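Local coordinates for cell division control protein 45 cdc45 putative (Entamoeba histolytica, PDB 6CC2) that probably takes part in DNA replication as a Cdc45-family protein, whose relatives in other eukaryotes belong to the replicative helicase that unwinds DNA at the fork, at residues A[367-370]-A[371-374]. Sequence-based numbering, arbitrary orientation.
Sequences NDEP and DQNW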
loop_
_atom_site.group_PDB
_atom_site.type_symbol
_atom_site.label_atom_id
_atom_site.label_comp_id
_atom_site.label_asym_id
_atom_site.label_seq_id
_atom_site.Cartn_x
_atom_site.Cartn_y
_atom_site.Cartn_z
ATOM N N ASN A 367 -6.731 -8.302 4.011
ATOM C CA ASN A 367 -7.678 -9.236 4.627
ATOM C C ASN A 367 -8.798 -9.548 3.646
ATOM O O ASN A 367 -9.503 -8.645 3.207
ATOM C CB ASN A 367 -8.265 -8.666 5.909
ATOM C CG ASN A 367 -7.233 -8.455 6.990
ATOM O OD1 ASN A 367 -6.227 -9.176 7.092
ATOM N ND2 ASN A 367 -7.495 -7.475 7.837
ATOM N N ASP A 368 -8.986 -10.833 3.337
ATOM C CA ASP A 368 -9.957 -11.232 2.320
ATOM C C ASP A 368 -10.721 -12.494 2.701
ATOM O O ASP A 368 -11.445 -13.046 1.861
ATOM C CB ASP A 368 -9.255 -11.419 0.979
ATOM C CG ASP A 368 -10.217 -11.480 -0.190
ATOM O OD1 ASP A 368 -11.113 -10.595 -0.293
ATOM O OD2 ASP A 368 -10.073 -12.415 -1.010
ATOM N N GLU A 369 -10.551 -12.983 3.919
ATOM C CA GLU A 369 -11.366 -14.039 4.493
ATOM C C GLU A 369 -11.642 -13.656 5.935
ATOM O O GLU A 369 -10.883 -12.893 6.539
ATOM C CB GLU A 369 -10.680 -15.412 4.433
ATOM C CG GLU A 369 -10.343 -15.883 3.032
ATOM C CD GLU A 369 -11.573 -16.240 2.213
ATOM O OE1 GLU A 369 -12.690 -16.196 2.760
ATOM O OE2 GLU A 369 -11.414 -16.567 1.020
ATOM N N PRO A 370 -12.708 -14.196 6.527
ATOM C CA PRO A 370 -13.072 -13.774 7.884
ATOM C C PRO A 370 -11.994 -14.041 8.918
ATOM O O PRO A 370 -11.917 -13.312 9.910
ATOM C CB PRO A 370 -14.345 -14.597 8.176
ATOM C CG PRO A 370 -14.898 -14.934 6.863
ATOM C CD PRO A 370 -13.721 -15.084 5.924
ATOM N N ASP A 371 -11.172 -15.074 8.727
ATOM C CA ASP A 371 -10.140 -15.385 9.711
ATOM C C ASP A 371 -8.795 -14.737 9.412
ATOM O O ASP A 371 -7.807 -15.057 10.098
ATOM C CB ASP A 371 -9.961 -16.903 9.836
ATOM C CG ASP A 371 -9.386 -17.525 8.588
ATOM O OD1 ASP A 371 -9.190 -16.813 7.587
ATOM O OD2 ASP A 371 -9.130 -18.759 8.619
ATOM N N GLN A 372 -8.715 -13.851 8.415
ATOM C CA GLN A 372 -7.496 -13.127 8.114
ATOM C C GLN A 372 -7.445 -11.840 8.925
ATOM O O GLN A 372 -8.456 -11.158 9.105
ATOM C CB GLN A 372 -7.400 -12.831 6.618
ATOM C CG GLN A 372 -7.111 -14.088 5.800
ATOM C CD GLN A 372 -6.997 -13.858 4.312
ATOM O OE1 GLN A 372 -7.033 -12.729 3.817
ATOM N NE2 GLN A 372 -6.870 -14.958 3.570
ATOM N N ASN A 373 -6.260 -11.528 9.433
ATOM C CA ASN A 373 -6.035 -10.297 10.171
ATOM C C ASN A 373 -4.579 -9.900 9.965
ATOM O O ASN A 373 -3.753 -10.718 9.551
ATOM C CB ASN A 373 -6.321 -10.469 11.663
ATOM C CG ASN A 373 -5.584 -11.642 12.249
ATOM O OD1 ASN A 373 -4.403 -11.571 12.495
ATOM N ND2 ASN A 373 -6.290 -12.770 12.423
ATOM N N TRP A 374 -4.264 -8.651 10.298
ATOM C CA TRP A 374 -2.908 -8.150 10.076
ATOM C C TRP A 374 -1.871 -8.901 10.915
ATOM O O TRP A 374 -0.750 -9.130 10.451
ATOM C CB TRP A 374 -2.896 -6.659 10.332
ATOM C CG TRP A 374 -1.563 -5.985 10.292
ATOM C CD1 TRP A 374 -1.057 -5.140 11.229
ATOM C CD2 TRP A 374 -0.570 -6.080 9.254
ATOM N NE1 TRP A 374 0.165 -4.690 10.842
ATOM C CE2 TRP A 374 0.506 -5.267 9.648
ATOM C CE3 TRP A 374 -0.494 -6.769 8.047
ATOM C CZ2 TRP A 374 1.669 -5.120 8.868
ATOM C CZ3 TRP A 374 0.667 -6.621 7.259
ATOM C CH2 TRP A 374 1.717 -5.786 7.682
HETATM O O HOH W 1 -6.342 -6.827 10.733
HETATM O O HOH W 2 -10.886 -10.330 7.922
HETATM O O HOH W 3 -9.664 -12.755 12.102
#
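Gln372 reaches back over the bend it closes and offers its amide oxygen to the backbone of Asp368, so that side chain and main chain together shape the link between helices 354-364 and 374-385. Two direct hydrogen bonds link residues 367-370 to residues 371-374. The backbone one, from Gln372 N to Glu369 O at 3.0 Å, closes a type I beta turn with Pro370 and Asp371 at its corner; the proline's phi of -60° suits that place. The side-chain one runs from Asp368 N to Gln372 OE1 at 2.8 Å, with the donor well above the amide's carbonyl plane and an N-H...O angle of 149°. An extended chain beyond CG (chi2 -180°) carries the amide across to Asp368. Lys399 adds a weak hydrogen bond to the same oxygen.

Van der Waals contact fills in around this bond. Gln372 NE2 lies 3.6 Å from Glu369 CG, while the glutamate chain bends at chi2 and its carboxylate plane stands almost at right angles to the amide. Further along, in a separate contact, Asn367 lays its OD1 against Asn373, 3.3 Å from CA.

Water bridges further polar groups. One molecule donates to both Glu369 O and Gln372 O; another accepts from Asn367 ND2 and, at 2.8 Å, from Trp374 N at the start of helix 374-385. Two direct hydrogen bonds lead outward: Asn373, the N-cap of that helix, accepts from Gln376 N through OD1, and Trp374 NE1 is hydrogen-bonded to Val29 O.

The carboxylate of Asp368 forms a salt bridge with Lys446 through OD1, which also accepts a hydrogen bond from Gln449. The loop thus illustrates how a short surface turn can be held by one backbone bond plus a side-chain acceptor for a main-chain N-H, with water and an asparagine cap serving polar groups on the way into the next helix.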